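Local coordinates for hypothetical membrane protein (PDB 6JSA) that binds heme through its C-terminal HtaA domain, the part described here, and probably serves in heme uptake and transfer in Corynebacterium glutamicum, at residues A[7-12]-A[160-165]; A[136-141]-A[154-159]. All blocks are in the same frame, centred on the assembly; numbering follows the deposited sequence. Where two conformers were deposited one is given.

Contact 1: A[7-12]-A[160-165]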
# COMPACT_ATOMS: atom_id res chain seq x y z
N GLN A 7 -13.91 1.50 12.27
CA GLN A 7 -13.01 0.39 11.97
C GLN A 7 -12.79 0.35 10.47
O GLN A 7 -13.76 0.38 9.70
CB GLN A 7 -13.63 -0.94 12.38
CG GLN A 7 -12.77 -2.14 12.04
CD GLN A 7 -11.53 -2.20 12.91
OE1 GLN A 7 -11.64 -2.38 14.13
NE2 GLN A 7 -10.35 -2.02 12.32
N ALA A 8 -11.53 0.24 10.05
CA ALA A 8 -11.21 0.05 8.65
C ALA A 8 -10.33 -1.18 8.48
O ALA A 8 -9.61 -1.61 9.39
CB ALA A 8 -10.46 1.25 8.06
N SER A 9 -10.41 -1.76 7.29
CA SER A 9 -9.52 -2.83 6.88
C SER A 9 -9.18 -2.62 5.42
O SER A 9 -9.96 -2.05 4.65
CB SER A 9 -10.17 -4.21 7.07
OG SER A 9 -11.27 -4.35 6.20
N ALA A 10 -7.98 -3.05 5.04
CA ALA A 10 -7.55 -2.96 3.66
C ALA A 10 -6.81 -4.23 3.31
O ALA A 10 -6.22 -4.89 4.17
CB ALA A 10 -6.69 -1.73 3.38
N GLN A 11 -6.83 -4.55 2.02
CA GLN A 11 -6.17 -5.73 1.47
C GLN A 11 -5.36 -5.28 0.26
O GLN A 11 -5.90 -4.66 -0.66
CB GLN A 11 -7.20 -6.79 1.06
CG GLN A 11 -8.15 -7.20 2.20
CD GLN A 11 -9.29 -6.20 2.42
OE1 GLN A 11 -9.87 -5.69 1.46
NE2 GLN A 11 -9.60 -5.92 3.68
N TRP A 12 -4.06 -5.57 0.28
CA TRP A 12 -3.17 -5.18 -0.81
C TRP A 12 -1.99 -6.12 -0.82
O TRP A 12 -1.28 -6.24 0.19
CB TRP A 12 -2.69 -3.75 -0.62
CG TRP A 12 -1.88 -3.22 -1.78
CD1 TRP A 12 -2.18 -3.33 -3.11
CD2 TRP A 12 -0.66 -2.47 -1.70
NE1 TRP A 12 -1.22 -2.71 -3.87
CE2 TRP A 12 -0.27 -2.17 -3.03
CE3 TRP A 12 0.15 -2.03 -0.65
CZ2 TRP A 12 0.88 -1.45 -3.33
CZ3 TRP A 12 1.31 -1.31 -0.95
CH2 TRP A 12 1.66 -1.03 -2.28
N SER A 160 -8.03 -2.84 -1.99
CA SER A 160 -9.41 -2.71 -1.56
C SER A 160 -9.46 -2.35 -0.09
O SER A 160 -8.53 -2.63 0.67
CB SER A 160 -10.22 -3.99 -1.81
OG SER A 160 -9.61 -5.10 -1.19
N PHE A 161 -10.55 -1.70 0.30
CA PHE A 161 -10.73 -1.34 1.70
C PHE A 161 -12.22 -1.33 2.02
O PHE A 161 -13.07 -1.16 1.14
CB PHE A 161 -10.11 0.02 2.05
CG PHE A 161 -10.96 1.20 1.65
CD1 PHE A 161 -10.91 1.71 0.36
CD2 PHE A 161 -11.82 1.80 2.57
CE1 PHE A 161 -11.70 2.78 -0.01
CE2 PHE A 161 -12.62 2.87 2.20
CZ PHE A 161 -12.56 3.37 0.91
N SER A 162 -12.51 -1.45 3.30
CA SER A 162 -13.84 -1.20 3.81
C SER A 162 -13.70 -0.55 5.17
O SER A 162 -12.74 -0.81 5.90
CB SER A 162 -14.66 -2.49 3.88
OG SER A 162 -14.08 -3.43 4.75
N ALA A 163 -14.66 0.30 5.51
CA ALA A 163 -14.61 1.03 6.76
C ALA A 163 -16.02 1.28 7.26
O ALA A 163 -16.93 1.54 6.47
CB ALA A 163 -13.87 2.37 6.61
N THR A 164 -16.20 1.19 8.57
CA THR A 164 -17.37 1.75 9.20
C THR A 164 -17.05 3.18 9.59
O THR A 164 -15.91 3.51 9.93
CB THR A 164 -17.79 0.92 10.42
OG1 THR A 164 -16.65 0.72 11.26
CG2 THR A 164 -18.36 -0.42 9.99
N LEU A 165 -18.06 4.04 9.51
CA LEU A 165 -17.92 5.46 9.78
C LEU A 165 -18.85 5.88 10.92
O LEU A 165 -19.95 5.34 11.06
CB LEU A 165 -18.26 6.30 8.54
CG LEU A 165 -17.47 5.99 7.27
CD1 LEU A 165 -17.90 6.92 6.14
CD2 LEU A 165 -15.96 6.09 7.51
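Residues Ala-8 to Gln-11 pair with Ser-160 to Ala-163 as antiparallel strands, whose axes approach to 4.6 Å with their directions 172° apart. The backbone ladder sets the register. Ser-9/Ser-162 and Gln-11/Ser-160 are hydrogen-bonded pairs, each closed by two N-H...O bonds; Ser-160 N to Gln-11 O, at 3.1 Å, is the straightest of the four, with 170° at the hydrogen. Ala-10/Phe-161, between them, and Ala-8/Ala-163, beyond Ser-9/Ser-162, are non-hydrogen-bonded pairs, where CA-H...O contacts fill in, such as Phe-161 CA to Ser-9 O at 3.1 Å. At the far end Thr-164 extends the grip twice: its N donates to Gln-7 O, and its OG1 accepts from Gln-7 N at 3.0 Å.

Polar side chains cover the face formed by Ser-9, Gln-11, Ser-160 and Ser-162. Gln-11 starts with CG beside its backbone N (chi1 -56°) and then bends at chi2, which brings the amide oxygen across to Ser-160. In the conformer described, one of two for Ser-160, its OG donates to Gln-11 OE1 at 2.7 Å, in the carbonyl plane and on a lone pair. The Ser-162 OG to Ser-9 OG bond is weak, and Ser-9 also has a second conformer.

Apolar contacts belong to the other face. Ala-8 CB meets Ala-163 CB at 3.9 Å, and Ala-10 CB meets Phe-161 CB at 4.1 Å, whereas the phenyl ring extends away from the 7-12 strand and touches Ala-130; Phe-63 packs on both Ala-8 and Ala-10.

Backbone bonds to strand 42-53 from Ala-8 and Ala-10, and to strand 129-138 from Phe-161 and Ala-163, continue the pairing outward. The chemistry is thus that of an antiparallel β-ladder with one apolar face, buried alanines and Phe-161, and one more open face of hydroxyls and amides.

Contact 2: A[136-141]-A[154-159]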
# COMPACT_ATOMS: atom_id res chain seq x y z
N VAL A 136 -3.65 0.44 -8.86
CA VAL A 136 -2.51 1.15 -8.27
C VAL A 136 -1.44 1.29 -9.34
O VAL A 136 -0.87 0.30 -9.80
CB VAL A 136 -1.95 0.40 -7.05
CG1 VAL A 136 -0.80 1.18 -6.44
CG2 VAL A 136 -3.05 0.13 -6.01
N SER A 137 -1.15 2.54 -9.72
CA SER A 137 -0.17 2.84 -10.76
C SER A 137 1.08 3.40 -10.09
O SER A 137 1.03 4.44 -9.43
CB SER A 137 -0.73 3.88 -11.72
OG SER A 137 -1.84 3.36 -12.43
N LEU A 138 2.20 2.72 -10.29
CA LEU A 138 3.42 3.01 -9.54
C LEU A 138 3.92 4.43 -9.79
O LEU A 138 3.99 4.89 -10.94
CB LEU A 138 4.49 2.00 -9.95
CG LEU A 138 5.81 2.00 -9.20
CD1 LEU A 138 5.60 1.64 -7.74
CD2 LEU A 138 6.76 1.03 -9.87
N SER A 139 4.31 5.11 -8.71
CA SER A 139 4.85 6.46 -8.77
C SER A 139 6.34 6.44 -9.13
O SER A 139 6.99 5.39 -9.19
CB SER A 139 4.70 7.13 -7.41
OG SER A 139 5.57 6.49 -6.48
N GLN A 140 6.89 7.64 -9.34
CA GLN A 140 8.32 7.78 -9.57
C GLN A 140 9.12 7.27 -8.38
O GLN A 140 10.05 6.47 -8.53
CB GLN A 140 8.66 9.25 -9.84
CG GLN A 140 7.94 9.86 -11.04
CD GLN A 140 8.58 9.48 -12.36
OE1 GLN A 140 9.72 9.03 -12.39
NE2 GLN A 140 7.84 9.65 -13.44
N SER A 141 8.76 7.72 -7.17
CA SER A 141 9.48 7.26 -5.98
C SER A 141 9.31 5.77 -5.78
O SER A 141 10.25 5.08 -5.38
CB SER A 141 9.01 8.03 -4.75
OG SER A 141 7.65 7.76 -4.48
N THR A 154 3.72 1.37 -13.94
CA THR A 154 3.45 -0.06 -13.84
C THR A 154 2.28 -0.30 -12.90
O THR A 154 2.17 0.34 -11.85
CB THR A 154 4.70 -0.78 -13.33
OG1 THR A 154 5.73 -0.70 -14.32
CG2 THR A 154 4.44 -2.26 -13.01
N GLN A 155 1.39 -1.22 -13.28
CA GLN A 155 0.26 -1.57 -12.43
C GLN A 155 0.72 -2.53 -11.34
O GLN A 155 1.25 -3.61 -11.63
CB GLN A 155 -0.82 -2.23 -13.27
CG GLN A 155 -1.35 -1.35 -14.39
CD GLN A 155 -1.91 -0.03 -13.89
OE1 GLN A 155 -1.28 1.02 -14.03
NE2 GLN A 155 -3.10 -0.08 -13.31
N LEU A 156 0.49 -2.15 -10.09
CA LEU A 156 0.76 -3.02 -8.96
C LEU A 156 -0.49 -3.86 -8.70
O LEU A 156 -1.44 -3.85 -9.49
CB LEU A 156 1.17 -2.19 -7.75
CG LEU A 156 2.41 -1.30 -7.93
CD1 LEU A 156 2.75 -0.62 -6.61
CD2 LEU A 156 3.61 -2.08 -8.49
N ASP A 157 -0.52 -4.62 -7.60
CA ASP A 157 -1.77 -5.26 -7.22
C ASP A 157 -2.81 -4.17 -6.93
O ASP A 157 -2.48 -3.10 -6.42
CB ASP A 157 -1.59 -6.03 -5.91
CG ASP A 157 -1.01 -7.42 -6.09
OD1 ASP A 157 -0.84 -7.90 -7.23
OD2 ASP A 157 -0.71 -8.05 -5.05
N PRO A 158 -4.08 -4.44 -7.21
CA PRO A 158 -5.13 -3.51 -6.80
C PRO A 158 -5.29 -3.53 -5.29
O PRO A 158 -4.94 -4.50 -4.61
CB PRO A 158 -6.38 -4.06 -7.49
CG PRO A 158 -6.12 -5.54 -7.55
CD PRO A 158 -4.63 -5.66 -7.82
N ILE A 159 -5.83 -2.44 -4.75
CA ILE A 159 -6.06 -2.32 -3.31
C ILE A 159 -7.56 -2.20 -3.06
O ILE A 159 -8.28 -1.55 -3.82
CB ILE A 159 -5.28 -1.14 -2.69
CG1 ILE A 159 -5.43 -1.13 -1.17
CG2 ILE A 159 -5.68 0.20 -3.31
CD1 ILE A 159 -4.38 -0.30 -0.45
O HOH W 1 -3.63 -2.22 -9.97
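The side-chain amide of Gln-155 bends back to the hydroxyl of Ser-137, its CD lying 3.7 Å from Ser-137 OG; the orientation of the amide is doubtful. Another flat group, the Asp-157 carboxylate, leaves the contact to accept from Ala-16 N, whereas the backbone carbonyl of the same residue meets the strand, with Asp-157 O 3.3 Å from Val-136 CG2.

Two backbone bonds flank the single bridge of Ser-137 with Gln-155. Leu-156 N reaches Val-136 O at 2.8 Å, with 167° at the hydrogen. Leu-138 N gives to Thr-154 O at the same 2.8 Å. One water extends the pairing, accepting from Val-136 N at 2.9 Å and donating to Leu-156 O, in place of a direct bond.

Beneath these bonds the apolar groups meet. Val-136 holds CG1 anti to its N (chi1 -178°), which sends this methyl to Leu-156 CD1 and leaves CG2 to meet Ile-159 CG2 at 3.8 Å. The same Leu-156 CD1 also touches Leu-138 CD1 at 3.8 Å, and so bridges two residues of the strand. Trp-12 packs on Val-136, Leu-156 and Ile-159, and Leu-138 touches Tyr-150, a heme-binding residue.

Though the 154-159 chain is largely irregular, two direct bonds, one water and a leucine-valine-isoleucine cluster thus hold it along the end of a strand that itself touches a heme-binding residue.

Contact 1 and contact 2 lie about 19 Å apart between centres, yet they join through one continuous piece of chain, because the chain of 154-159 runs on into strand 159-165. Contact 1 ties the two ends of the domain together, and contact 2 falls inside the long excursion between them. Strands 159-165 and 129-138 are neighbours, so both contacts reach the same sheet. Where they meet, Trp-12 NE1 lies 2.9 Å from Asp-157 O, a probable hydrogen bond. Contact 1 sits away from the heme site, while contact 2 approaches it, with the Thr-154 side chain about 8 Å from the heme; the connection therefore links the β-framework to the pocket end.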